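Local coordinates for protein iminosuccinate reductase (Paracoccus denitrificans, PDB 6RQA) that catalyses the NADH-dependent reduction of iminosuccinate to L-aspartate, regenerating the amino donor for the first step of the beta-hydroxyaspartate cycle, at residues I215-N228 and I237-D251. Sequence-based numbering, arbitrary orientation.
Sequences IVSITSSFSPLLMN and IAAMGTDTKGKQELD. With NAD (nicotinamide-adenine-dinucleotide), chain C.
E249 swings CG to the side away from its own carbonyl carbon (chi1 -76°) and then runs extended, which carries its carboxylate to S217 and T219, whose hydroxyls both turn in between backbone N and carbonyl carbon (chi1 57° and 70°). This buried carboxylate lies at the C-terminal ends of the parallel strands 214-217 and 235-239 in the NAD-binding Rossmann-type domain, where the two strands run side by side and their following loops receive the cofactor. E249 OE2 takes two bonds from one residue: T219 N at 2.7 Å, nearly along the C-O axis, and T219 OG1 on the anti lone pair. E249 OE1 is approached from opposite faces of the carboxylate, by S217 OG at 2.8 Å and by G241 N. With four donors, the group is fixed in rotation, and it ties both cofactor loops together; the clustered donors would probably favour the ionised form.

Between the strands, A238 N bonds to I215 O and M240 N to S217 O, while V216 and A238 face helix 125-143. Further along, Q248 N reaches S221 O at 2.8 Å, S221 OG returns a bond to Q248 O, and L225 N meets E249 O. The Q248 side chain crosses the P224 ring obliquely, its OE1 3.3 Å from P224 CD, and D251 OD2 accepts N228 N on its anti lone pair.

The loops grip NAD directly. S220 N bonds to the adenosine ribose O4B, and M240 O receives the carboxamide N7N at 2.7 Å. K247, extended beyond CG, is salt-bridged to D243 OD1 and puts its NZ 3.1 Å from O3D of the nicotinamide ribose, while D243 OD2 takes O2D at 2.7 Å.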
loop_
_atom_site.group_PDB
_atom_site.type_symbol
_atom_site.label_atom_id
_atom_site.label_comp_id
_atom_site.label_asym_id
_atom_site.label_seq_id
_atom_site.Cartn_x
_atom_site.Cartn_y
_atom_site.Cartn_z
ATOM N N ILE A 215 -31.359 12.280 5.359
ATOM C CA ILE A 215 -30.360 13.006 6.132
ATOM C C ILE A 215 -28.981 12.525 5.705
ATOM O O ILE A 215 -28.733 11.316 5.637
ATOM C CB ILE A 215 -30.560 12.815 7.648
ATOM C CG1 ILE A 215 -31.928 13.352 8.078
ATOM C CG2 ILE A 215 -29.452 13.508 8.425
ATOM C CD1 ILE A 215 -32.206 13.194 9.557
ATOM N N VAL A 216 -28.092 13.470 5.414
ATOM C CA VAL A 216 -26.713 13.180 5.037
ATOM C C VAL A 216 -25.798 13.958 5.970
ATOM O O VAL A 216 -25.813 15.195 5.969
ATOM C CB VAL A 216 -26.424 13.541 3.571
ATOM C CG1 VAL A 216 -24.945 13.369 3.270
ATOM C CG2 VAL A 216 -27.266 12.684 2.640
ATOM N N SER A 217 -25.010 13.239 6.764
ATOM C CA SER A 217 -24.052 13.836 7.685
ATOM C C SER A 217 -22.645 13.616 7.149
ATOM O O SER A 217 -22.301 12.504 6.734
ATOM C CB SER A 217 -24.191 13.239 9.087
ATOM O OG SER A 217 -24.023 11.831 9.063
ATOM N N ILE A 218 -21.836 14.675 7.161
ATOM C CA ILE A 218 -20.501 14.637 6.572
ATOM C C ILE A 218 -19.567 15.498 7.422
ATOM O O ILE A 218 -18.804 16.324 6.909
ATOM C CB ILE A 218 -20.557 15.082 5.092
ATOM C CG1 ILE A 218 -19.220 14.863 4.373
ATOM C CG2 ILE A 218 -21.086 16.518 4.954
ATOM C CD1 ILE A 218 -18.888 13.412 4.132
ATOM N N THR A 219 -19.616 15.303 8.737
ATOM C CA THR A 219 -18.827 16.083 9.677
ATOM C C THR A 219 -17.676 15.256 10.233
ATOM O O THR A 219 -17.717 14.023 10.254
ATOM C CB THR A 219 -19.687 16.590 10.841
ATOM O OG1 THR A 219 -20.059 15.486 11.674
ATOM C CG2 THR A 219 -20.943 17.264 10.325
ATOM N N SER A 220 -16.642 15.961 10.691
ATOM C CA SER A 220 -15.525 15.346 11.405
ATOM C C SER A 220 -15.727 15.625 12.893
ATOM O O SER A 220 -15.113 16.515 13.481
ATOM C CB SER A 220 -14.191 15.885 10.897
ATOM O OG SER A 220 -13.107 15.242 11.544
ATOM N N SER A 221 -16.617 14.846 13.501
ATOM C CA SER A 221 -17.046 15.062 14.873
ATOM C C SER A 221 -16.665 13.876 15.747
ATOM O O SER A 221 -16.501 12.751 15.265
ATOM C CB SER A 221 -18.560 15.293 14.946
ATOM O OG SER A 221 -19.247 14.454 14.037
ATOM N N PHE A 222 -16.532 14.147 17.047
ATOM C CA PHE A 222 -16.195 13.132 18.040
ATOM C C PHE A 222 -17.253 13.043 19.133
ATOM O O PHE A 222 -17.003 12.466 20.195
ATOM C CB PHE A 222 -14.820 13.419 18.647
ATOM C CG PHE A 222 -13.741 13.627 17.623
ATOM C CD1 PHE A 222 -13.012 12.554 17.137
ATOM C CD2 PHE A 222 -13.460 14.896 17.141
ATOM C CE1 PHE A 222 -12.020 12.741 16.192
ATOM C CE2 PHE A 222 -12.469 15.090 16.195
ATOM C CZ PHE A 222 -11.749 14.011 15.720
ATOM N N SER A 223 -18.431 13.607 18.887
ATOM C CA SER A 223 -19.540 13.629 19.827
ATOM C C SER A 223 -20.831 13.373 19.067
ATOM O O SER A 223 -20.953 13.764 17.900
ATOM C CB SER A 223 -19.624 14.978 20.561
ATOM O OG SER A 223 -20.831 15.097 21.294
ATOM N N PRO A 224 -21.803 12.709 19.692
ATOM C CA PRO A 224 -23.088 12.484 19.018
ATOM C C PRO A 224 -23.806 13.799 18.750
ATOM O O PRO A 224 -23.976 14.630 19.644
ATOM C CB PRO A 224 -23.860 11.605 20.011
ATOM C CG PRO A 224 -23.206 11.852 21.332
ATOM C CD PRO A 224 -21.758 12.078 21.021
ATOM N N LEU A 225 -24.224 13.986 17.498
ATOM C CA LEU A 225 -24.914 15.207 17.103
ATOM C C LEU A 225 -26.409 14.956 16.951
ATOM O O LEU A 225 -27.217 15.479 17.726
ATOM C CB LEU A 225 -24.330 15.754 15.801
ATOM C CG LEU A 225 -22.822 16.006 15.790
ATOM C CD1 LEU A 225 -22.379 16.513 14.427
ATOM C CD2 LEU A 225 -22.434 16.987 16.882
ATOM N N LEU A 226 -26.787 14.160 15.953
ATOM C CA LEU A 226 -28.184 13.794 15.752
ATOM C C LEU A 226 -28.582 12.773 16.810
ATOM O O LEU A 226 -28.073 11.647 16.821
ATOM C CB LEU A 226 -28.385 13.246 14.343
ATOM C CG LEU A 226 -29.824 13.011 13.879
ATOM C CD1 LEU A 226 -30.613 14.312 13.887
ATOM C CD2 LEU A 226 -29.839 12.380 12.494
ATOM N N MET A 227 -29.483 13.164 17.705
ATOM C CA MET A 227 -29.865 12.324 18.828
ATOM C C MET A 227 -30.990 11.369 18.436
ATOM O O MET A 227 -31.585 11.467 17.361
ATOM C CB MET A 227 -30.281 13.184 20.019
ATOM C CG MET A 227 -29.179 14.105 20.513
ATOM S SD MET A 227 -27.641 13.215 20.821
ATOM C CE MET A 227 -28.156 12.076 22.102
ATOM N N ASN A 228 -31.279 10.431 19.341
ATOM C CA ASN A 228 -32.271 9.400 19.059
ATOM C C ASN A 228 -33.665 9.999 18.906
ATOM O O ASN A 228 -34.378 9.698 17.942
ATOM C CB ASN A 228 -32.257 8.345 20.164
ATOM C CG ASN A 228 -33.210 7.202 19.886
ATOM O OD1 ASN A 228 -33.447 6.843 18.732
ATOM N ND2 ASN A 228 -33.768 6.627 20.944
ATOM N N ILE A 237 -30.794 7.896 6.861
ATOM C CA ILE A 237 -29.640 8.647 7.341
ATOM C C ILE A 237 -28.403 8.093 6.648
ATOM O O ILE A 237 -28.016 6.940 6.871
ATOM C CB ILE A 237 -29.501 8.566 8.867
ATOM C CG1 ILE A 237 -30.813 8.964 9.544
ATOM C CG2 ILE A 237 -28.360 9.454 9.341
ATOM C CD1 ILE A 237 -30.787 8.831 11.052
ATOM N N ALA A 238 -27.775 8.915 5.810
ATOM C CA ALA A 238 -26.531 8.549 5.136
ATOM C C ALA A 238 -25.379 9.126 5.953
ATOM O O ALA A 238 -24.959 10.266 5.751
ATOM C CB ALA A 238 -26.521 9.053 3.698
ATOM N N ALA A 239 -24.872 8.327 6.891
ATOM C CA ALA A 239 -23.770 8.744 7.753
ATOM C C ALA A 239 -22.455 8.532 7.013
ATOM O O ALA A 239 -22.022 7.394 6.812
ATOM C CB ALA A 239 -23.796 7.967 9.067
ATOM N N MET A 240 -21.815 9.630 6.610
ATOM C CA MET A 240 -20.605 9.568 5.807
ATOM C C MET A 240 -19.368 10.113 6.505
ATOM O O MET A 240 -18.261 9.919 5.994
ATOM C CB MET A 240 -20.802 10.335 4.489
ATOM C CG MET A 240 -22.076 9.981 3.738
ATOM S SD MET A 240 -22.109 8.270 3.173
ATOM C CE MET A 240 -20.698 8.250 2.068
ATOM N N GLY A 241 -19.516 10.776 7.649
ATOM C CA GLY A 241 -18.400 11.454 8.281
ATOM C C GLY A 241 -17.450 10.564 9.057
ATOM O O GLY A 241 -16.231 10.756 8.996
ATOM N N THR A 242 -17.985 9.591 9.791
ATOM C CA THR A 242 -17.173 8.764 10.680
ATOM C C THR A 242 -16.434 7.711 9.865
ATOM O O THR A 242 -17.039 6.746 9.384
ATOM C CB THR A 242 -18.042 8.113 11.752
ATOM O OG1 THR A 242 -18.705 9.129 12.514
ATOM C CG2 THR A 242 -17.187 7.264 12.681
ATOM N N ASP A 243 -15.118 7.891 9.714
ATOM C CA ASP A 243 -14.269 6.932 9.018
ATOM C C ASP A 243 -13.005 6.619 9.813
ATOM O O ASP A 243 -12.020 6.144 9.242
ATOM C CB ASP A 243 -13.899 7.444 7.623
ATOM C CG ASP A 243 -13.184 8.782 7.660
ATOM O OD1 ASP A 243 -13.083 9.382 8.752
ATOM O OD2 ASP A 243 -12.720 9.235 6.593
ATOM N N THR A 244 -13.018 6.881 11.118
ATOM C CA THR A 244 -11.842 6.721 11.958
ATOM C C THR A 244 -12.293 6.302 13.348
ATOM O O THR A 244 -13.303 6.799 13.852
ATOM C CB THR A 244 -11.028 8.021 12.027
ATOM O OG1 THR A 244 -10.528 8.344 10.723
ATOM C CG2 THR A 244 -9.858 7.887 12.992
ATOM N N LYS A 245 -11.551 5.373 13.951
ATOM C CA LYS A 245 -11.819 4.959 15.322
ATOM C C LYS A 245 -11.723 6.162 16.253
ATOM O O LYS A 245 -10.649 6.751 16.406
ATOM C CB LYS A 245 -10.843 3.862 15.752
ATOM C CG LYS A 245 -11.171 3.221 17.093
ATOM C CD LYS A 245 -10.106 2.209 17.501
ATOM C CE LYS A 245 -9.951 1.105 16.465
ATOM N NZ LYS A 245 -11.202 0.314 16.289
ATOM N N GLY A 246 -12.846 6.542 16.865
ATOM C CA GLY A 246 -12.923 7.695 17.746
ATOM C C GLY A 246 -13.914 8.745 17.286
ATOM O O GLY A 246 -14.442 9.497 18.113
ATOM N N LYS A 247 -14.173 8.816 15.983
ATOM C CA LYS A 247 -15.146 9.760 15.456
ATOM C C LYS A 247 -16.564 9.275 15.734
ATOM O O LYS A 247 -16.820 8.076 15.877
ATOM C CB LYS A 247 -14.949 9.960 13.953
ATOM C CG LYS A 247 -13.713 10.767 13.586
ATOM C CD LYS A 247 -13.578 10.913 12.079
ATOM C CE LYS A 247 -12.352 11.731 11.708
ATOM N NZ LYS A 247 -12.185 11.840 10.232
ATOM N N GLN A 248 -17.491 10.228 15.810
ATOM C CA GLN A 248 -18.879 9.911 16.112
ATOM C C GLN A 248 -19.770 11.039 15.617
ATOM O O GLN A 248 -19.452 12.217 15.804
ATOM C CB GLN A 248 -19.087 9.695 17.616
ATOM C CG GLN A 248 -20.504 9.296 17.994
ATOM C CD GLN A 248 -20.679 9.129 19.488
ATOM O OE1 GLN A 248 -19.801 9.488 20.271
ATOM N NE2 GLN A 248 -21.819 8.582 19.892
ATOM N N GLU A 249 -20.880 10.669 14.990
ATOM C CA GLU A 249 -21.875 11.621 14.515
ATOM C C GLU A 249 -23.253 11.391 15.108
ATOM O O GLU A 249 -23.967 12.356 15.392
ATOM C CB GLU A 249 -21.976 11.567 12.983
ATOM C CG GLU A 249 -20.839 12.251 12.247
ATOM C CD GLU A 249 -21.059 12.286 10.747
ATOM O OE1 GLU A 249 -21.498 11.260 10.186
ATOM O OE2 GLU A 249 -20.805 13.342 10.129
ATOM N N LEU A 250 -23.646 10.138 15.309
ATOM C CA LEU A 250 -25.006 9.794 15.685
ATOM C C LEU A 250 -25.071 9.304 17.126
ATOM O O LEU A 250 -24.066 8.916 17.728
ATOM C CB LEU A 250 -25.576 8.723 14.748
ATOM C CG LEU A 250 -26.246 9.168 13.444
ATOM C CD1 LEU A 250 -25.334 10.045 12.601
ATOM C CD2 LEU A 250 -26.690 7.952 12.650
ATOM N N ASP A 251 -26.278 9.338 17.671
ATOM C CA ASP A 251 -26.536 8.735 18.970
ATOM C C ASP A 251 -26.559 7.218 18.816
ATOM O O ASP A 251 -27.300 6.700 17.971
ATOM C CB ASP A 251 -27.868 9.243 19.524
ATOM C CG ASP A 251 -28.145 8.767 20.938
ATOM O OD1 ASP A 251 -27.234 8.205 21.579
ATOM O OD2 ASP A 251 -29.284 8.960 21.413
HETATM P PA NAD C . -14.131 19.603 6.446
HETATM O O1A NAD C . -13.223 19.768 7.633
HETATM O O2A NAD C . -14.234 20.377 5.172
HETATM O O5B NAD C . -15.617 20.048 7.224
HETATM C C5B NAD C . -15.611 19.464 8.468
HETATM C C4B NAD C . -16.924 19.759 9.145
HETATM O O4B NAD C . -16.977 19.014 10.347
HETATM C C3B NAD C . -16.862 21.236 9.521
HETATM O O3B NAD C . -17.424 21.903 8.438
HETATM C C2B NAD C . -17.751 21.278 10.770
HETATM O O2B NAD C . -19.093 21.431 10.453
HETATM C C1B NAD C . -17.568 19.823 11.362
HETATM N N9A NAD C . -16.625 19.817 12.485
HETATM C C8A NAD C . -15.269 20.193 12.536
HETATM N N7A NAD C . -14.737 20.044 13.748
HETATM C C5A NAD C . -15.790 19.542 14.535
HETATM C C6A NAD C . -15.876 19.175 15.905
HETATM N N6A NAD C . -14.778 19.291 16.703
HETATM N N1A NAD C . -17.057 18.706 16.424
HETATM C C2A NAD C . -18.115 18.620 15.557
HETATM N N3A NAD C . -18.183 18.926 14.243
HETATM C C4A NAD C . -16.980 19.394 13.761
HETATM O O3 NAD C . -14.067 17.996 6.348
HETATM P PN NAD C . -14.531 17.387 4.958
HETATM O O1N NAD C . -15.799 17.867 4.297
HETATM O O2N NAD C . -13.208 17.053 4.369
HETATM O O5D NAD C . -15.027 15.712 5.308
HETATM C C5D NAD C . -15.593 15.726 6.547
HETATM C C4D NAD C . -15.662 14.307 7.052
HETATM O O4D NAD C . -15.907 13.436 5.925
HETATM C C3D NAD C . -14.249 13.950 7.603
HETATM O O3D NAD C . -14.462 13.402 8.855
HETATM C C2D NAD C . -13.741 12.898 6.600
HETATM O O2D NAD C . -13.063 11.838 7.183
HETATM C C1D NAD C . -15.099 12.321 6.133
HETATM N N1N NAD C . -14.921 11.638 4.791
HETATM C C2N NAD C . -15.586 10.457 4.630
HETATM C C3N NAD C . -15.472 9.767 3.425
HETATM C C7N NAD C . -16.235 8.487 3.333
HETATM O O7N NAD C . -16.207 7.786 2.328
HETATM N N7N NAD C . -16.972 8.132 4.437
HETATM C C4N NAD C . -14.681 10.289 2.402
HETATM C C5N NAD C . -14.013 11.493 2.594
HETATM C C6N NAD C . -14.136 12.177 3.809
#